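Local coordinates for protein glucosidase (Croceicoccus marinus, PDB 5Z3K) that probably hydrolyses O-glycosidic bonds as a beta-glucosidase of glycoside hydrolase family 39, at residues Q157-K162 / V197-N202; Q339-T344 / A358-R363; I370-S375 / E476-T481; D390-Q395 / M405-P410. All coordinates share one frame; numbering follows the deposited sequence.

Contact 1. Residues Q157-K162 / V197-N202; sequences QPDFGK and VAFPLN
Where two neighbouring strands of the (beta/alpha)8 barrel, 151-154 and 191-197, run out into loops, the carboxylate of D159 grips the backbone of A198 and F199 with both oxygens. A198 N donates a nearly straight hydrogen bond to D159 OD1 at 2.9 Å, on the syn lone pair. F199 N reaches D159 OD2 at 3.0 Å, also from the syn side but 29° out of the carboxylate plane. A type I turn from Q157 to F160 presents D159 to the other loop, and chi1 of 51°, with CG between the backbone N and the carbonyl carbon, turns both oxygens to the N-H groups of A198 and F199. A water donates to D159 OD2 and to N202 O, extending the link to the end of the second turn, F199 to N202.

Beside the carboxylate, A198 CB fits against Q157 CB at 3.7 Å. The rings of F160 and F199 meet rim to rim, CD1 of F160 lying 3.3 Å from CZ of F199, with the planes turned 42° apart and neither over the other. F199 also touches M405 and L407 of hairpin 391-408. Such cross-linked loops at the C-terminal strand ends belong to the rim of a TIM barrel, where this family carries its active site.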
loop_
_atom_site.group_PDB
_atom_site.type_symbol
_atom_site.label_atom_id
_atom_site.label_comp_id
_atom_site.label_asym_id
_atom_site.label_seq_id
_atom_site.Cartn_x
_atom_site.Cartn_y
_atom_site.Cartn_z
ATOM N N GLN A 157 10.040 -9.395 -5.807
ATOM C CA GLN A 157 9.873 -10.829 -5.610
ATOM C C GLN A 157 11.002 -11.672 -6.224
ATOM O O GLN A 157 10.737 -12.597 -6.991
ATOM C CB GLN A 157 8.527 -11.283 -6.160
ATOM C CG GLN A 157 7.473 -10.206 -6.078
ATOM C CD GLN A 157 6.077 -10.655 -6.462
ATOM O OE1 GLN A 157 5.629 -11.734 -6.085
ATOM N NE2 GLN A 157 5.371 -9.806 -7.199
ATOM N N PRO A 158 12.266 -11.383 -5.889
ATOM C CA PRO A 158 13.355 -12.237 -6.401
ATOM C C PRO A 158 13.282 -13.666 -5.892
ATOM O O PRO A 158 13.857 -14.558 -6.523
ATOM C CB PRO A 158 14.625 -11.534 -5.899
ATOM C CG PRO A 158 14.174 -10.813 -4.657
ATOM C CD PRO A 158 12.790 -10.319 -5.011
ATOM N N ASP A 159 12.593 -13.913 -4.773
ATOM C CA ASP A 159 12.445 -15.257 -4.223
ATOM C C ASP A 159 11.212 -15.982 -4.753
ATOM O O ASP A 159 10.916 -17.091 -4.295
ATOM C CB ASP A 159 12.391 -15.198 -2.691
ATOM C CG ASP A 159 11.368 -14.188 -2.167
ATOM O OD1 ASP A 159 11.036 -13.223 -2.893
ATOM O OD2 ASP A 159 10.895 -14.361 -1.018
ATOM N N PHE A 160 10.489 -15.383 -5.700
ATOM C CA PHE A 160 9.298 -16.000 -6.281
ATOM C C PHE A 160 9.730 -16.948 -7.400
ATOM O O PHE A 160 9.507 -16.712 -8.591
ATOM C CB PHE A 160 8.340 -14.929 -6.787
ATOM C CG PHE A 160 6.944 -15.419 -7.022
ATOM C CD1 PHE A 160 6.073 -15.598 -5.965
ATOM C CD2 PHE A 160 6.491 -15.675 -8.300
ATOM C CE1 PHE A 160 4.787 -16.040 -6.178
ATOM C CE2 PHE A 160 5.201 -16.117 -8.516
ATOM C CZ PHE A 160 4.355 -16.299 -7.457
ATOM N N GLY A 161 10.376 -18.042 -6.990
ATOM C CA GLY A 161 11.004 -18.896 -7.979
ATOM C C GLY A 161 12.007 -18.102 -8.796
ATOM O O GLY A 161 12.664 -17.179 -8.301
ATOM N N LYS A 162 12.125 -18.465 -10.072
ATOM C CA LYS A 162 12.906 -17.704 -11.038
ATOM C C LYS A 162 12.018 -16.847 -11.932
ATOM O O LYS A 162 12.454 -16.405 -13.002
ATOM C CB LYS A 162 13.763 -18.642 -11.891
ATOM C CG LYS A 162 14.592 -19.624 -11.092
ATOM C CD LYS A 162 15.676 -18.921 -10.300
ATOM C CE LYS A 162 16.552 -19.929 -9.555
ATOM N NZ LYS A 162 16.972 -19.447 -8.194
ATOM N N VAL A 197 10.691 -8.821 -0.747
ATOM C CA VAL A 197 10.559 -10.237 -0.427
ATOM C C VAL A 197 9.132 -10.705 -0.670
ATOM O O VAL A 197 8.177 -10.169 -0.093
ATOM C CB VAL A 197 10.969 -10.479 1.033
ATOM C CG1 VAL A 197 10.926 -11.973 1.361
ATOM C CG2 VAL A 197 12.349 -9.900 1.314
ATOM N N ALA A 198 8.981 -11.747 -1.492
ATOM C CA ALA A 198 7.654 -12.296 -1.751
ATOM C C ALA A 198 7.188 -13.228 -0.642
ATOM O O ALA A 198 5.984 -13.312 -0.378
ATOM C CB ALA A 198 7.639 -13.053 -3.084
ATOM N N PHE A 199 8.113 -13.944 -0.004
ATOM C CA PHE A 199 7.794 -14.962 0.999
ATOM C C PHE A 199 8.464 -14.591 2.321
ATOM O O PHE A 199 9.443 -15.231 2.733
ATOM C CB PHE A 199 8.243 -16.343 0.518
ATOM C CG PHE A 199 7.684 -16.730 -0.831
ATOM C CD1 PHE A 199 6.389 -16.389 -1.186
ATOM C CD2 PHE A 199 8.452 -17.438 -1.735
ATOM C CE1 PHE A 199 5.871 -16.741 -2.415
ATOM C CE2 PHE A 199 7.943 -17.798 -2.962
ATOM C CZ PHE A 199 6.651 -17.451 -3.306
ATOM N N PRO A 200 7.946 -13.572 3.027
ATOM C CA PRO A 200 8.702 -12.991 4.154
ATOM C C PRO A 200 8.841 -13.886 5.374
ATOM O O PRO A 200 9.632 -13.542 6.261
ATOM C CB PRO A 200 7.905 -11.728 4.507
ATOM C CG PRO A 200 6.519 -12.009 4.005
ATOM C CD PRO A 200 6.705 -12.822 2.753
ATOM N N LEU A 201 8.102 -14.989 5.479
ATOM C CA LEU A 201 8.334 -15.941 6.560
ATOM C C LEU A 201 9.175 -17.133 6.104
ATOM O O LEU A 201 9.188 -18.167 6.779
ATOM C CB LEU A 201 7.012 -16.430 7.157
ATOM C CG LEU A 201 6.063 -15.380 7.753
ATOM C CD1 LEU A 201 4.824 -16.039 8.357
ATOM C CD2 LEU A 201 6.776 -14.507 8.782
ATOM N N ASN A 202 9.867 -17.010 4.973
ATOM C CA ASN A 202 10.714 -18.072 4.433
ATOM C C ASN A 202 12.164 -17.612 4.477
ATOM O O ASN A 202 12.500 -16.563 3.921
ATOM C CB ASN A 202 10.322 -18.421 2.994
ATOM C CG ASN A 202 9.087 -19.303 2.913
ATOM O OD1 ASN A 202 7.981 -18.866 3.203
ATOM N ND2 ASN A 202 9.271 -20.551 2.495
HETATM O O HOH W 1 12.475 -15.676 0.828
#

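Contact 2. Residues Q339-T344 / A358-R363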
loop_
_atom_site.group_PDB
_atom_site.type_symbol
_atom_site.label_atom_id
_atom_site.label_comp_id
_atom_site.label_asym_id
_atom_site.label_seq_id
_atom_site.Cartn_x
_atom_site.Cartn_y
_atom_site.Cartn_z
ATOM N N GLN A 339 -9.042 8.862 3.708
ATOM C CA GLN A 339 -9.448 10.100 4.347
ATOM C C GLN A 339 -9.203 10.041 5.847
ATOM O O GLN A 339 -8.810 11.040 6.460
ATOM C CB GLN A 339 -10.914 10.392 4.036
ATOM C CG GLN A 339 -11.106 10.757 2.560
ATOM C CD GLN A 339 -12.522 10.559 2.079
ATOM O OE1 GLN A 339 -13.432 10.298 2.863
ATOM N NE2 GLN A 339 -12.717 10.674 0.768
ATOM N N THR A 340 -9.432 8.876 6.450
ATOM C CA THR A 340 -9.190 8.725 7.878
ATOM C C THR A 340 -7.702 8.797 8.186
ATOM O O THR A 340 -7.298 9.460 9.152
ATOM C CB THR A 340 -9.780 7.404 8.378
ATOM O OG1 THR A 340 -11.178 7.369 8.077
ATOM C CG2 THR A 340 -9.593 7.271 9.880
ATOM N N LEU A 341 -6.877 8.130 7.366
ATOM C CA LEU A 341 -5.424 8.137 7.535
ATOM C C LEU A 341 -4.811 9.499 7.231
ATOM O O LEU A 341 -3.657 9.747 7.611
ATOM C CB LEU A 341 -4.770 7.077 6.632
ATOM C CG LEU A 341 -5.115 5.624 6.987
ATOM C CD1 LEU A 341 -4.470 4.599 6.036
ATOM C CD2 LEU A 341 -4.714 5.365 8.461
ATOM N N ALA A 342 -5.544 10.380 6.552
ATOM C CA ALA A 342 -5.020 11.701 6.256
ATOM C C ALA A 342 -5.183 12.671 7.415
ATOM O O ALA A 342 -4.594 13.755 7.369
ATOM C CB ALA A 342 -5.689 12.294 5.012
ATOM N N THR A 343 -5.979 12.330 8.431
ATOM C CA THR A 343 -6.002 13.161 9.622
ATOM C C THR A 343 -4.620 13.150 10.260
ATOM O O THR A 343 -3.798 12.269 10.003
ATOM C CB THR A 343 -7.053 12.672 10.613
ATOM O OG1 THR A 343 -6.710 11.354 11.066
ATOM C CG2 THR A 343 -8.428 12.654 9.959
ATOM N N THR A 344 -4.338 14.166 11.064
ATOM C CA THR A 344 -3.001 14.252 11.625
ATOM C C THR A 344 -2.943 13.891 13.087
ATOM O O THR A 344 -1.930 13.361 13.538
ATOM C CB THR A 344 -2.421 15.654 11.442
ATOM O OG1 THR A 344 -3.317 16.609 12.002
ATOM C CG2 THR A 344 -2.224 15.946 9.954
ATOM N N ALA A 358 -13.309 -3.291 13.613
ATOM C CA ALA A 358 -12.162 -2.401 13.767
ATOM C C ALA A 358 -12.610 -0.953 13.663
ATOM O O ALA A 358 -13.441 -0.617 12.821
ATOM C CB ALA A 358 -11.120 -2.696 12.692
ATOM N N ALA A 359 -12.049 -0.097 14.510
ATOM C CA ALA A 359 -12.438 1.301 14.521
ATOM C C ALA A 359 -11.208 2.163 14.754
ATOM O O ALA A 359 -10.261 1.758 15.435
ATOM C CB ALA A 359 -13.514 1.567 15.589
ATOM N N LEU A 360 -11.247 3.369 14.188
ATOM C CA LEU A 360 -10.114 4.278 14.161
ATOM C C LEU A 360 -10.653 5.698 14.101
ATOM O O LEU A 360 -11.612 5.971 13.371
ATOM C CB LEU A 360 -9.210 3.981 12.949
ATOM C CG LEU A 360 -7.980 4.858 12.710
ATOM C CD1 LEU A 360 -6.953 4.707 13.819
ATOM C CD2 LEU A 360 -7.333 4.529 11.357
ATOM N N ALA A 361 -10.043 6.606 14.862
ATOM C CA ALA A 361 -10.543 7.974 14.917
ATOM C C ALA A 361 -9.396 8.971 14.831
ATOM O O ALA A 361 -8.306 8.736 15.355
ATOM C CB ALA A 361 -11.342 8.220 16.204
ATOM N N GLY A 362 -9.664 10.112 14.198
ATOM C CA GLY A 362 -8.643 11.137 14.063
ATOM C C GLY A 362 -9.268 12.475 13.736
ATOM O O GLY A 362 -10.453 12.570 13.403
ATOM N N ARG A 363 -8.468 13.531 13.855
ATOM C CA ARG A 363 -8.959 14.862 13.500
ATOM C C ARG A 363 -7.925 15.597 12.656
ATOM O O ARG A 363 -6.725 15.328 12.739
ATOM C CB ARG A 363 -9.329 15.692 14.742
ATOM C CG ARG A 363 -8.197 15.999 15.679
ATOM C CD ARG A 363 -8.673 16.897 16.815
ATOM N NE ARG A 363 -7.539 17.446 17.549
ATOM C CZ ARG A 363 -7.606 17.955 18.772
ATOM N NH1 ARG A 363 -8.765 17.977 19.420
ATOM N NH2 ARG A 363 -6.509 18.436 19.345
#
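T344 N donates to R363 O at 3.1 Å with a bent N-H...O angle of 142°, tying the chain that leaves helix 329-341 to the end of strand 357-363. This is helix-on-sheet packing: the last turn of the helix lies against one face of the nine-stranded beta domain that accompanies the barrel.

T343 is folded back on its own helix end. Its OG1 donates to T340 O at 2.8 Å, almost in line with the carbonyl, and T343 N bonds to the same oxygen, so two donors hold T340 O. With chi1 at 64°, OG1 stands between the backbone N and the carbonyl carbon, turned to the helix, while CB meets the strand, 3.4 Å from R363 O. G362, having no side chain, lets T343 OG1 come to 3.6 Å from its CA. A valine here would probably cost T340 O its hydroxyl donor, leaving it T343 N alone, and remove the bond that fixes the rotation of the side chain at this position.

R363 starts away from the helix segment, and its NE forms a salt bridge with E345. T340 turns its own hydroxyl back to L336 O, which leaves the methyl for the sheet. Facing it is L360, whose CG is anti to the backbone N (chi1 178°), a torsion that carries the isobutyl group toward the helix. L341 comes in across L360 at about a right angle. The tip of L360 is shared: its CD2 touches T340 CG2 at 3.8 Å and L341 CD2 at 4.0 Å.

Contact 3. Residues I370-S375 / E476-T481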
loop_
_atom_site.group_PDB
_atom_site.type_symbol
_atom_site.label_atom_id
_atom_site.label_comp_id
_atom_site.label_asym_id
_atom_site.label_seq_id
_atom_site.Cartn_x
_atom_site.Cartn_y
_atom_site.Cartn_z
ATOM N N ILE A 370 -13.542 15.892 12.500
ATOM C CA ILE A 370 -13.296 14.601 13.156
ATOM C C ILE A 370 -13.733 13.491 12.207
ATOM O O ILE A 370 -14.827 13.565 11.634
ATOM C CB ILE A 370 -14.082 14.489 14.477
ATOM C CG1 ILE A 370 -14.032 15.794 15.297
ATOM C CG2 ILE A 370 -13.693 13.219 15.245
ATOM C CD1 ILE A 370 -12.690 16.163 15.806
ATOM N N ARG A 371 -12.911 12.441 12.062
ATOM C CA ARG A 371 -13.262 11.285 11.234
ATOM C C ARG A 371 -13.214 10.011 12.065
ATOM O O ARG A 371 -12.202 9.735 12.716
ATOM C CB ARG A 371 -12.327 11.149 10.034
ATOM C CG ARG A 371 -12.506 12.269 9.035
ATOM C CD ARG A 371 -11.691 12.085 7.751
ATOM N NE ARG A 371 -12.044 13.177 6.851
ATOM C CZ ARG A 371 -11.179 13.956 6.213
ATOM N NH1 ARG A 371 -9.867 13.764 6.333
ATOM N NH2 ARG A 371 -11.642 14.928 5.436
ATOM N N ILE A 372 -14.291 9.229 12.021
ATOM C CA ILE A 372 -14.372 7.966 12.757
ATOM C C ILE A 372 -14.701 6.870 11.757
ATOM O O ILE A 372 -15.784 6.868 11.153
ATOM C CB ILE A 372 -15.406 8.001 13.894
ATOM C CG1 ILE A 372 -15.078 9.102 14.912
ATOM C CG2 ILE A 372 -15.449 6.635 14.574
ATOM C CD1 ILE A 372 -16.094 10.266 14.914
ATOM N N LEU A 373 -13.762 5.950 11.571
ATOM C CA LEU A 373 -13.857 4.887 10.583
ATOM C C LEU A 373 -14.160 3.580 11.297
ATOM O O LEU A 373 -13.507 3.261 12.292
ATOM C CB LEU A 373 -12.542 4.772 9.810
ATOM C CG LEU A 373 -12.494 3.661 8.769
ATOM C CD1 LEU A 373 -13.380 4.043 7.560
ATOM C CD2 LEU A 373 -11.077 3.431 8.323
ATOM N N ILE A 374 -15.148 2.838 10.802
ATOM C CA ILE A 374 -15.588 1.590 11.409
ATOM C C ILE A 374 -15.732 0.540 10.321
ATOM O O ILE A 374 -16.451 0.757 9.340
ATOM C CB ILE A 374 -16.937 1.752 12.140
ATOM C CG1 ILE A 374 -16.883 2.877 13.173
ATOM C CG2 ILE A 374 -17.365 0.413 12.755
ATOM C CD1 ILE A 374 -18.269 3.328 13.631
ATOM N N SER A 375 -15.088 -0.610 10.506
ATOM C CA SER A 375 -15.300 -1.748 9.617
ATOM C C SER A 375 -15.805 -2.925 10.428
ATOM O O SER A 375 -15.255 -3.233 11.492
ATOM C CB SER A 375 -14.031 -2.147 8.864
ATOM O OG SER A 375 -14.290 -3.246 7.988
ATOM N N GLU A 476 -18.100 2.082 7.510
ATOM C CA GLU A 476 -18.748 3.368 7.722
ATOM C C GLU A 476 -17.814 4.466 8.226
ATOM O O GLU A 476 -17.025 4.254 9.146
ATOM C CB GLU A 476 -19.931 3.214 8.683
ATOM C CG GLU A 476 -20.839 4.431 8.749
ATOM C CD GLU A 476 -22.302 4.058 8.888
ATOM O OE1 GLU A 476 -22.821 4.096 10.024
ATOM O OE2 GLU A 476 -22.933 3.728 7.863
ATOM N N LEU A 477 -17.917 5.638 7.611
ATOM C CA LEU A 477 -17.141 6.803 8.020
ATOM C C LEU A 477 -18.114 7.815 8.586
ATOM O O LEU A 477 -19.060 8.211 7.904
ATOM C CB LEU A 477 -16.362 7.421 6.855
ATOM C CG LEU A 477 -15.603 8.706 7.194
ATOM C CD1 LEU A 477 -14.500 8.403 8.198
ATOM C CD2 LEU A 477 -14.998 9.323 5.919
ATOM N N ILE A 478 -17.897 8.208 9.829
ATOM C CA ILE A 478 -18.660 9.267 10.464
ATOM C C ILE A 478 -17.781 10.497 10.466
ATOM O O ILE A 478 -16.660 10.460 10.986
ATOM C CB ILE A 478 -19.075 8.894 11.897
ATOM C CG1 ILE A 478 -19.847 7.574 11.909
ATOM C CG2 ILE A 478 -19.844 10.056 12.544
ATOM C CD1 ILE A 478 -21.047 7.547 10.971
ATOM N N GLU A 479 -18.285 11.587 9.904
ATOM C CA GLU A 479 -17.533 12.827 9.811
ATOM C C GLU A 479 -18.277 13.903 10.586
ATOM O O GLU A 479 -19.442 14.184 10.288
ATOM C CB GLU A 479 -17.357 13.241 8.348
ATOM C CG GLU A 479 -16.259 14.241 8.144
ATOM C CD GLU A 479 -15.818 14.288 6.697
ATOM O OE1 GLU A 479 -14.915 13.510 6.308
ATOM O OE2 GLU A 479 -16.413 15.090 5.953
ATOM N N ILE A 480 -17.612 14.499 11.572
ATOM C CA ILE A 480 -18.179 15.589 12.368
ATOM C C ILE A 480 -17.380 16.855 12.097
ATOM O O ILE A 480 -16.149 16.852 12.207
ATOM C CB ILE A 480 -18.180 15.256 13.869
ATOM C CG1 ILE A 480 -18.841 13.904 14.099
ATOM C CG2 ILE A 480 -18.924 16.332 14.655
ATOM C CD1 ILE A 480 -18.576 13.352 15.441
ATOM N N THR A 481 -18.071 17.935 11.730
ATOM C CA THR A 481 -17.393 19.173 11.373
ATOM C C THR A 481 -17.973 20.358 12.126
ATOM O O THR A 481 -19.152 20.374 12.491
ATOM C CB THR A 481 -17.482 19.450 9.880
ATOM O OG1 THR A 481 -18.864 19.409 9.482
ATOM C CG2 THR A 481 -16.699 18.395 9.124
HETATM O O HOH W 2 -14.211 16.632 4.849
#
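I372, I478 and I480 form the apolar centre on one face of this antiparallel strand pair. I372 CB faces I478 CB at 4.3 Å, and I372 CD1 reaches diagonally across to I480 CD1 at 4.0 Å; I370 stands beside I480. On the reverse face L477 CD1 covers the backbone of I372 and reaches R371 CB at 4.0 Å, with L373 next to it. Six backbone hydrogen bonds of 2.8-2.9 Å join the hydrogen-bonded pairs I370-I480, I372-I478 and I374-E476.

The polar edge lies beyond L477. R371 and E479 run side by side, and R371 NE donates to E479 OE1 at 2.9 Å in a salt bridge, almost straight at 174°. R371 is extended from CG to NE and E479 has CG anti to its backbone N (chi1 -162°), which brings the two ends together. The oxygen lies in the guanidinium plane, yet the donor comes from above the carboxylate plane; the two planes are 52° apart. A water bridges R371 NH2 and E479 OE2, and R371 NH1 reaches Q339 O. A leucine in place of R371 would probably leave E479 without its counter-charge and Q339 O without this donor.

Strand 474-482 is flanked on its far side by strand 438-446, and strand 369-376 by strand 357-363. Helix 329-341 covers L373 and L477 through L336 and T340, while strand 423-429 packs on I372, I478 and I480, with E476 beside them paired to R444 and R442.

Contact 4. Residues D390-Q395 / M405-P410; sequences DVFEFQ and MSLNVP
The F394 ring carries M405 CB over one face, a CH-pi contact with the carbon 4.2 Å from the ring centroid and 23° off the normal. L407 CD2 comes to F394 CE1 at 3.5 Å, approaching obliquely, and the same methyl touches F392 CD2 at 3.8 Å, so one leucine branch bridges the two phenylalanine rings. F394 reaches over the partner strand because its CG stands between the backbone N and the carbonyl carbon (chi1 58°); F392 instead has CG anti to N and runs alongside L407. V409 CG1 extends the apolar row, 3.6 Å from F392 CB. M405 is selenomethionine in this crystal.

The backbone is a two-stranded antiparallel hairpin, its strands 160° apart in direction. F392 with L407 and F394 with M405 are the hydrogen-bonded pairs, two bonds each. Past the strand end V409 N adds a longer bond of 3.2 Å to D390 O, from well above the carbonyl plane. The other face carries V391, E393, S406 and N408, where V391 CG2 lies 3.5 Å from N408 OD1. N408 ND2 donates to L201 O, and its backbone N to N202 OD1, while D390 pairs with R387.

The apolar side looks to the barrel: F392 touches I270, and L407 and V409 pack on W228. The hairpin is thus two-faced: its two strands are held to each other by the backbone ladder, and it is joined to the barrel by apolar contacts together with the hydrogen bonds of N408, with its more polar residues gathered on the reverse face.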
loop_
_atom_site.group_PDB
_atom_site.type_symbol
_atom_site.label_atom_id
_atom_site.label_comp_id
_atom_site.label_asym_id
_atom_site.label_seq_id
_atom_site.Cartn_x
_atom_site.Cartn_y
_atom_site.Cartn_z
ATOM N N ASP A 390 1.464 -25.265 8.705
ATOM C CA ASP A 390 1.290 -23.842 8.398
ATOM C C ASP A 390 2.145 -23.442 7.197
ATOM O O ASP A 390 3.080 -22.640 7.271
ATOM C CB ASP A 390 1.590 -22.996 9.625
ATOM C CG ASP A 390 0.456 -23.028 10.625
ATOM O OD1 ASP A 390 -0.714 -23.132 10.187
ATOM O OD2 ASP A 390 0.727 -22.955 11.836
ATOM N N VAL A 391 1.784 -24.047 6.071
ATOM C CA VAL A 391 2.372 -23.780 4.768
ATOM C C VAL A 391 1.230 -23.668 3.771
ATOM O O VAL A 391 0.300 -24.482 3.783
ATOM C CB VAL A 391 3.365 -24.889 4.343
ATOM C CG1 VAL A 391 3.600 -24.863 2.834
ATOM C CG2 VAL A 391 4.674 -24.744 5.078
ATOM N N PHE A 392 1.288 -22.655 2.918
ATOM C CA PHE A 392 0.287 -22.442 1.888
ATOM C C PHE A 392 0.876 -22.869 0.553
ATOM O O PHE A 392 1.977 -22.438 0.196
ATOM C CB PHE A 392 -0.141 -20.973 1.852
ATOM C CG PHE A 392 -1.143 -20.651 0.776
ATOM C CD1 PHE A 392 -2.201 -21.505 0.511
ATOM C CD2 PHE A 392 -1.028 -19.486 0.036
ATOM C CE1 PHE A 392 -3.125 -21.207 -0.479
ATOM C CE2 PHE A 392 -1.952 -19.181 -0.959
ATOM C CZ PHE A 392 -3.001 -20.042 -1.211
ATOM N N GLU A 393 0.155 -23.723 -0.170
ATOM C CA GLU A 393 0.600 -24.238 -1.459
ATOM C C GLU A 393 -0.378 -23.805 -2.538
ATOM O O GLU A 393 -1.595 -23.952 -2.377
ATOM C CB GLU A 393 0.724 -25.765 -1.437
ATOM C CG GLU A 393 1.310 -26.326 -0.146
ATOM C CD GLU A 393 1.629 -27.809 -0.240
ATOM O OE1 GLU A 393 0.681 -28.624 -0.313
ATOM O OE2 GLU A 393 2.831 -28.157 -0.235
ATOM N N PHE A 394 0.151 -23.276 -3.637
ATOM C CA PHE A 394 -0.695 -22.765 -4.705
ATOM C C PHE A 394 -0.016 -23.017 -6.043
ATOM O O PHE A 394 1.182 -23.300 -6.112
ATOM C CB PHE A 394 -1.012 -21.269 -4.514
ATOM C CG PHE A 394 0.204 -20.386 -4.442
ATOM C CD1 PHE A 394 0.979 -20.339 -3.296
ATOM C CD2 PHE A 394 0.558 -19.586 -5.514
ATOM C CE1 PHE A 394 2.095 -19.530 -3.227
ATOM C CE2 PHE A 394 1.672 -18.770 -5.450
ATOM C CZ PHE A 394 2.442 -18.744 -4.308
ATOM N N GLN A 395 -0.813 -22.930 -7.106
ATOM C CA GLN A 395 -0.340 -23.116 -8.471
ATOM C C GLN A 395 -0.008 -21.768 -9.100
ATOM O O GLN A 395 -0.644 -20.753 -8.807
ATOM C CB GLN A 395 -1.391 -23.834 -9.320
ATOM C CG GLN A 395 -1.909 -25.137 -8.720
ATOM C CD GLN A 395 -2.145 -26.214 -9.767
ATOM O OE1 GLN A 395 -2.956 -26.044 -10.682
ATOM N NE2 GLN A 395 -1.430 -27.330 -9.639
HETATM N N MSE A 405 3.896 -23.752 -6.048
HETATM C CA MSE A 405 4.739 -23.045 -5.089
HETATM C C MSE A 405 4.199 -23.135 -3.658
HETATM O O MSE A 405 3.055 -23.537 -3.437
HETATM C CB MSE A 405 4.888 -21.579 -5.496
HETATM C CG MSE A 405 5.585 -21.373 -6.833
HETATM SE SE MSE A 405 6.701 -19.788 -6.805
HETATM C CE MSE A 405 7.933 -20.344 -5.408
ATOM N N SER A 406 5.033 -22.751 -2.694
ATOM C CA SER A 406 4.672 -22.855 -1.287
ATOM C C SER A 406 5.406 -21.792 -0.480
ATOM O O SER A 406 6.544 -21.430 -0.790
ATOM C CB SER A 406 4.993 -24.248 -0.734
ATOM O OG SER A 406 6.366 -24.348 -0.419
ATOM N N LEU A 407 4.742 -21.298 0.566
ATOM C CA LEU A 407 5.344 -20.333 1.473
ATOM C C LEU A 407 4.859 -20.599 2.890
ATOM O O LEU A 407 3.788 -21.173 3.102
ATOM C CB LEU A 407 5.017 -18.886 1.070
ATOM C CG LEU A 407 3.587 -18.396 1.344
ATOM C CD1 LEU A 407 3.573 -16.915 1.661
ATOM C CD2 LEU A 407 2.687 -18.681 0.154
ATOM N N ASN A 408 5.665 -20.170 3.862
ATOM C CA ASN A 408 5.274 -20.247 5.266
ATOM C C ASN A 408 4.236 -19.171 5.585
ATOM O O ASN A 408 4.381 -18.015 5.178
ATOM C CB ASN A 408 6.494 -20.091 6.169
ATOM C CG ASN A 408 7.477 -21.245 6.025
ATOM O OD1 ASN A 408 7.111 -22.336 5.582
ATOM N ND2 ASN A 408 8.733 -21.001 6.382
ATOM N N VAL A 409 3.185 -19.561 6.303
ATOM C CA VAL A 409 2.103 -18.653 6.687
ATOM C C VAL A 409 1.987 -18.717 8.203
ATOM O O VAL A 409 2.301 -19.760 8.792
ATOM C CB VAL A 409 0.772 -19.036 6.018
ATOM C CG1 VAL A 409 0.787 -18.710 4.521
ATOM C CG2 VAL A 409 0.455 -20.503 6.262
ATOM N N PRO A 410 1.558 -17.653 8.876
ATOM C CA PRO A 410 1.414 -17.715 10.327
ATOM C C PRO A 410 0.299 -18.671 10.712
ATOM O O PRO A 410 -0.579 -18.979 9.893
ATOM C CB PRO A 410 1.077 -16.266 10.720
ATOM C CG PRO A 410 0.561 -15.625 9.484
ATOM C CD PRO A 410 1.205 -16.327 8.326
#

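Overall arrangement
The four contacts fall into two groups in space. Contacts 1 and 4, with centres 11 Å apart, lie at the barrel: the hairpin of contact 4 sits against the loops of contact 1, where N202 OD1 and N408 N are 2.7 Å apart. Contacts 2 and 3, with centres 8 Å apart, share the nine-stranded sheet, strands 357-363 and 369-376 being neighbours in it. The two groups are 33 to 38 Å apart, centre to centre. Along the chain contacts 1, 2 and 3 follow in series, and contact 4 is nested within the loop that contact 3 closes. An excursion from the beta domain thus reaches across to the barrel loops, linking both parts of the enzyme.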